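PDB 6KVR: fatty acid amide hydrolase from Candida albicans, which probably hydrolyses monocarboxylic acid amides, likely including fatty acid amides, to the carboxylate and ammonium. Local coordinates for residues K11-Y23 against N401-P414. Residues are numbered along the deposited sequence; the frame is centred on the assembly and turned at random.
Sequences KDPLDKYEDSEIY and NHMQRKLLSGSNEP
Tyr17 and Glu18, in the irregular N-terminal segment before helix 20-40, run past the C-terminal part of helix 402-409, the CA atoms of Tyr17 and Ser409 4.5 Å apart, and Asp19 N donates to Asn412 O (3.2 Å). Asn412 ND2 bonds weakly to Tyr17 O, while its OD1 faces the methyls of Ile22. The Tyr17 ring lies against the aliphatic part of Arg405, whose CG sits over one face in a CH-pi contact, 3.7 Å from the centroid; Leu408 CD1 meets the ring edge. With Arg405 bent at chi3 (51°), its guanidinium stands perpendicular to the ring, and NH1, which donates to Gly400 O, makes a weak bond to Tyr17 OH (3.5 Å). That hydroxyl donates to Asp12 OD1 (2.7 Å), which takes a second bond on its anti lone pair from Asn401 ND2 (2.8 Å), carboxylate and amide nearly coplanar. Asp12 OD2 accepts from Leu14 N in an Asx turn, and Asp19 OD1 N-caps helix 20-40 through Ile22 N. Pro414 CD lies over the centre of the Tyr23 ring face in a CH-pi contact, 3.8 Å from the centroid. Residues 12-19 thus lie along helix 402-409 and lead into helix 20-40, whose Tyr23 packs on the following loop; Leu423 of helix 417-423 also touches Tyr17.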
loop_
_atom_site.group_PDB
_atom_site.type_symbol
_atom_site.label_atom_id
_atom_site.label_comp_id
_atom_site.label_asym_id
_atom_site.label_seq_id
_atom_site.Cartn_x
_atom_site.Cartn_y
_atom_site.Cartn_z
ATOM N N LYS A 11 25.420 -18.688 4.515
ATOM C CA LYS A 11 24.088 -18.520 5.073
ATOM C C LYS A 11 23.094 -19.547 4.554
ATOM O O LYS A 11 22.091 -19.807 5.226
ATOM C CB LYS A 11 23.555 -17.103 4.778
ATOM C CG LYS A 11 24.440 -15.962 5.301
ATOM C CD LYS A 11 24.579 -16.016 6.823
ATOM C CE LYS A 11 24.965 -14.666 7.414
ATOM N NZ LYS A 11 25.836 -13.901 6.466
ATOM N N ASP A 12 23.340 -20.125 3.381
ATOM C CA ASP A 12 22.484 -21.166 2.817
ATOM C C ASP A 12 23.435 -22.245 2.316
ATOM O O ASP A 12 24.299 -21.959 1.460
ATOM C CB ASP A 12 21.592 -20.602 1.701
ATOM C CG ASP A 12 20.584 -21.629 1.140
ATOM O OD1 ASP A 12 19.469 -21.201 0.714
ATOM O OD2 ASP A 12 20.888 -22.849 1.124
ATOM N N PRO A 13 23.343 -23.477 2.819
ATOM C CA PRO A 13 24.293 -24.512 2.384
ATOM C C PRO A 13 24.109 -24.932 0.935
ATOM O O PRO A 13 25.051 -25.477 0.345
ATOM C CB PRO A 13 24.027 -25.672 3.356
ATOM C CG PRO A 13 22.625 -25.457 3.861
ATOM C CD PRO A 13 22.411 -23.962 3.858
ATOM N N LEU A 14 22.938 -24.686 0.341
ATOM C CA LEU A 14 22.717 -24.927 -1.089
ATOM C C LEU A 14 22.823 -26.415 -1.445
ATOM O O LEU A 14 23.308 -26.781 -2.518
ATOM C CB LEU A 14 23.688 -24.104 -1.942
ATOM C CG LEU A 14 23.758 -22.580 -1.772
ATOM C CD1 LEU A 14 24.928 -22.058 -2.575
ATOM C CD2 LEU A 14 22.460 -21.897 -2.214
ATOM N N ASP A 15 22.368 -27.292 -0.550
ATOM C CA ASP A 15 22.531 -28.727 -0.749
ATOM C C ASP A 15 21.240 -29.449 -1.115
ATOM O O ASP A 15 21.266 -30.669 -1.299
ATOM C CB ASP A 15 23.149 -29.370 0.501
ATOM C CG ASP A 15 22.359 -29.084 1.768
ATOM O OD1 ASP A 15 21.296 -28.430 1.702
ATOM O OD2 ASP A 15 22.806 -29.531 2.847
ATOM N N LYS A 16 20.119 -28.746 -1.223
ATOM C CA LYS A 16 18.849 -29.352 -1.596
ATOM C C LYS A 16 18.269 -28.665 -2.823
ATOM O O LYS A 16 17.052 -28.503 -2.938
ATOM C CB LYS A 16 17.846 -29.296 -0.438
ATOM C CG LYS A 16 18.241 -30.120 0.797
ATOM C CD LYS A 16 17.110 -30.230 1.852
ATOM C CE LYS A 16 16.675 -28.853 2.388
ATOM N NZ LYS A 16 16.044 -28.899 3.752
ATOM N N TYR A 17 19.137 -28.245 -3.753
ATOM C CA TYR A 17 18.719 -27.542 -4.965
ATOM C C TYR A 17 19.047 -28.328 -6.227
ATOM O O TYR A 17 18.163 -28.544 -7.059
ATOM C CB TYR A 17 19.404 -26.169 -5.071
ATOM C CG TYR A 17 18.991 -25.129 -4.064
ATOM C CD1 TYR A 17 19.468 -25.167 -2.764
ATOM C CD2 TYR A 17 18.173 -24.071 -4.431
ATOM C CE1 TYR A 17 19.122 -24.206 -1.846
ATOM C CE2 TYR A 17 17.806 -23.089 -3.513
ATOM C CZ TYR A 17 18.287 -23.167 -2.220
ATOM O OH TYR A 17 17.948 -22.209 -1.293
ATOM N N GLU A 18 20.312 -28.713 -6.416
ATOM C CA GLU A 18 20.838 -29.228 -7.672
ATOM C C GLU A 18 20.910 -30.747 -7.686
ATOM O O GLU A 18 21.146 -31.385 -6.661
ATOM C CB GLU A 18 22.248 -28.706 -7.928
ATOM C CG GLU A 18 22.376 -27.279 -8.328
ATOM C CD GLU A 18 23.821 -26.818 -8.208
ATOM O OE1 GLU A 18 24.397 -26.979 -7.110
ATOM O OE2 GLU A 18 24.385 -26.313 -9.199
ATOM N N ASP A 19 20.779 -31.308 -8.888
ATOM C CA ASP A 19 20.972 -32.735 -9.118
ATOM C C ASP A 19 21.149 -33.001 -10.602
ATOM O O ASP A 19 20.160 -33.075 -11.344
ATOM C CB ASP A 19 19.796 -33.546 -8.582
ATOM C CG ASP A 19 20.089 -35.027 -8.554
ATOM O OD1 ASP A 19 20.199 -35.632 -9.650
ATOM O OD2 ASP A 19 20.204 -35.588 -7.436
ATOM N N SER A 20 22.402 -33.165 -11.039
ATOM C CA SER A 20 22.698 -33.158 -12.467
ATOM C C SER A 20 22.087 -34.351 -13.200
ATOM O O SER A 20 21.787 -34.250 -14.397
ATOM C CB SER A 20 24.209 -33.119 -12.695
ATOM O OG SER A 20 24.470 -32.842 -14.065
ATOM N N GLU A 21 21.892 -35.479 -12.520
ATOM C CA GLU A 21 21.290 -36.622 -13.200
ATOM C C GLU A 21 19.821 -36.359 -13.511
ATOM O O GLU A 21 19.374 -36.537 -14.653
ATOM C CB GLU A 21 21.457 -37.888 -12.358
ATOM C CG GLU A 21 20.779 -39.114 -12.955
ATOM C CD GLU A 21 20.806 -40.312 -12.016
ATOM O OE1 GLU A 21 21.563 -40.262 -11.017
ATOM O OE2 GLU A 21 20.079 -41.302 -12.279
ATOM N N ILE A 22 19.058 -35.899 -12.512
ATOM C CA ILE A 22 17.633 -35.640 -12.717
ATOM C C ILE A 22 17.426 -34.521 -13.732
ATOM O O ILE A 22 16.565 -34.621 -14.616
ATOM C CB ILE A 22 16.944 -35.324 -11.378
ATOM C CG1 ILE A 22 17.000 -36.544 -10.455
ATOM C CG2 ILE A 22 15.495 -34.894 -11.615
ATOM C CD1 ILE A 22 16.399 -36.304 -9.070
ATOM N N TYR A 23 18.217 -33.446 -13.635
ATOM C CA TYR A 23 18.093 -32.362 -14.608
ATOM C C TYR A 23 18.368 -32.863 -16.022
ATOM O O TYR A 23 17.594 -32.591 -16.949
ATOM C CB TYR A 23 19.033 -31.204 -14.250
ATOM C CG TYR A 23 19.076 -30.084 -15.285
ATOM C CD1 TYR A 23 18.076 -29.116 -15.338
ATOM C CD2 TYR A 23 20.121 -29.998 -16.216
ATOM C CE1 TYR A 23 18.116 -28.079 -16.287
ATOM C CE2 TYR A 23 20.167 -28.968 -17.164
ATOM C CZ TYR A 23 19.155 -28.015 -17.193
ATOM O OH TYR A 23 19.179 -26.990 -18.131
ATOM N N ASN A 401 14.527 -18.787 1.949
ATOM C CA ASN A 401 14.634 -19.192 0.542
ATOM C C ASN A 401 13.646 -20.299 0.182
ATOM O O ASN A 401 13.858 -21.030 -0.781
ATOM C CB ASN A 401 16.070 -19.590 0.181
ATOM C CG ASN A 401 17.013 -18.395 0.205
ATOM O OD1 ASN A 401 16.605 -17.266 -0.098
ATOM N ND2 ASN A 401 18.260 -18.623 0.596
ATOM N N HIS A 402 12.524 -20.375 0.906
ATOM C CA HIS A 402 11.534 -21.429 0.672
ATOM C C HIS A 402 11.038 -21.454 -0.770
ATOM O O HIS A 402 11.043 -22.508 -1.421
ATOM C CB HIS A 402 10.334 -21.259 1.596
ATOM C CG HIS A 402 9.162 -22.079 1.170
ATOM N ND1 HIS A 402 9.121 -23.448 1.330
ATOM C CD2 HIS A 402 8.013 -21.740 0.539
ATOM C CE1 HIS A 402 7.985 -23.912 0.842
ATOM N NE2 HIS A 402 7.296 -22.896 0.353
HETATM N N MSE A 403 10.538 -20.322 -1.267
HETATM C CA MSE A 403 10.008 -20.302 -2.635
HETATM C C MSE A 403 11.077 -20.455 -3.727
HETATM O O MSE A 403 10.855 -21.178 -4.712
HETATM C CB MSE A 403 9.209 -19.024 -2.899
HETATM C CG MSE A 403 8.329 -19.155 -4.134
HETATM SE SE MSE A 403 6.929 -20.510 -3.924
HETATM C CE MSE A 403 5.696 -19.408 -2.895
ATOM N N GLN A 404 12.209 -19.755 -3.591
ATOM C CA GLN A 404 13.288 -19.939 -4.564
ATOM C C GLN A 404 13.723 -21.402 -4.612
ATOM O O GLN A 404 13.903 -21.975 -5.698
ATOM C CB GLN A 404 14.480 -19.036 -4.228
ATOM C CG GLN A 404 14.248 -17.536 -4.429
ATOM C CD GLN A 404 14.362 -17.087 -5.895
ATOM O OE1 GLN A 404 14.259 -17.895 -6.823
ATOM N NE2 GLN A 404 14.569 -15.785 -6.099
ATOM N N ARG A 405 13.882 -22.030 -3.439
ATOM C CA ARG A 405 14.293 -23.437 -3.400
ATOM C C ARG A 405 13.241 -24.352 -4.036
ATOM O O ARG A 405 13.586 -25.281 -4.769
ATOM C CB ARG A 405 14.581 -23.866 -1.957
ATOM C CG ARG A 405 15.384 -25.175 -1.837
ATOM C CD ARG A 405 15.997 -25.335 -0.454
ATOM N NE ARG A 405 14.981 -25.138 0.571
ATOM C CZ ARG A 405 14.899 -24.063 1.346
ATOM N NH1 ARG A 405 15.812 -23.103 1.294
ATOM N NH2 ARG A 405 13.869 -23.940 2.177
ATOM N N LYS A 406 11.953 -24.099 -3.779
ATOM C CA LYS A 406 10.918 -24.926 -4.394
ATOM C C LYS A 406 10.950 -24.821 -5.911
ATOM O O LYS A 406 10.864 -25.839 -6.614
ATOM C CB LYS A 406 9.540 -24.542 -3.872
ATOM C CG LYS A 406 8.444 -25.415 -4.452
ATOM C CD LYS A 406 7.209 -24.593 -4.786
ATOM C CE LYS A 406 6.315 -24.424 -3.573
ATOM N NZ LYS A 406 5.837 -25.740 -3.067
ATOM N N LEU A 407 11.072 -23.601 -6.443
ATOM C CA LEU A 407 11.064 -23.455 -7.899
ATOM C C LEU A 407 12.342 -23.995 -8.532
ATOM O O LEU A 407 12.297 -24.520 -9.641
ATOM C CB LEU A 407 10.848 -21.994 -8.278
ATOM C CG LEU A 407 9.474 -21.442 -7.862
ATOM C CD1 LEU A 407 9.559 -19.949 -7.619
ATOM C CD2 LEU A 407 8.415 -21.760 -8.920
ATOM N N LEU A 408 13.477 -23.899 -7.842
ATOM C CA LEU A 408 14.738 -24.374 -8.405
ATOM C C LEU A 408 14.877 -25.890 -8.292
ATOM O O LEU A 408 15.297 -26.545 -9.251
ATOM C CB LEU A 408 15.918 -23.679 -7.721
ATOM C CG LEU A 408 16.227 -22.221 -8.119
ATOM C CD1 LEU A 408 17.204 -21.559 -7.137
ATOM C CD2 LEU A 408 16.728 -22.087 -9.563
ATOM N N SER A 409 14.528 -26.465 -7.135
ATOM C CA SER A 409 14.641 -27.910 -6.939
ATOM C C SER A 409 13.603 -28.696 -7.740
ATOM O O SER A 409 13.799 -29.899 -7.969
ATOM C CB SER A 409 14.520 -28.260 -5.447
ATOM O OG SER A 409 13.199 -28.006 -4.968
ATOM N N GLY A 410 12.514 -28.053 -8.181
ATOM C CA GLY A 410 11.548 -28.743 -9.028
ATOM C C GLY A 410 12.130 -29.262 -10.332
ATOM O O GLY A 410 11.568 -30.187 -10.933
ATOM N N SER A 411 13.224 -28.666 -10.809
ATOM C CA SER A 411 13.921 -29.173 -11.977
ATOM C C SER A 411 15.335 -29.637 -11.667
ATOM O O SER A 411 15.979 -30.223 -12.546
ATOM C CB SER A 411 13.982 -28.099 -13.069
ATOM O OG SER A 411 15.033 -27.185 -12.778
ATOM N N ASN A 412 15.849 -29.351 -10.468
ATOM C CA ASN A 412 17.221 -29.680 -10.090
ATOM C C ASN A 412 18.257 -29.053 -11.027
ATOM O O ASN A 412 19.380 -29.551 -11.136
ATOM C CB ASN A 412 17.392 -31.196 -10.008
ATOM C CG ASN A 412 16.752 -31.765 -8.766
ATOM O OD1 ASN A 412 15.778 -32.512 -8.836
ATOM N ND2 ASN A 412 17.265 -31.371 -7.615
ATOM N N GLU A 413 17.895 -27.947 -11.686
ATOM C CA GLU A 413 18.787 -27.267 -12.620
ATOM C C GLU A 413 20.027 -26.743 -11.900
ATOM O O GLU A 413 19.965 -26.404 -10.714
ATOM C CB GLU A 413 18.063 -26.101 -13.312
ATOM C CG GLU A 413 17.514 -25.003 -12.363
ATOM C CD GLU A 413 17.045 -23.733 -13.109
ATOM O OE1 GLU A 413 17.879 -23.078 -13.788
ATOM O OE2 GLU A 413 15.837 -23.385 -13.024
ATOM N N PRO A 414 21.171 -26.658 -12.595
ATOM C CA PRO A 414 22.405 -26.229 -11.921
ATOM C C PRO A 414 22.334 -24.762 -11.504
ATOM O O PRO A 414 21.834 -23.906 -12.239
ATOM C CB PRO A 414 23.500 -26.465 -12.977
ATOM C CG PRO A 414 22.788 -26.537 -14.285
ATOM C CD PRO A 414 21.416 -27.072 -13.995
HETATM O O HOH W 1 18.437 -26.000 -8.634
#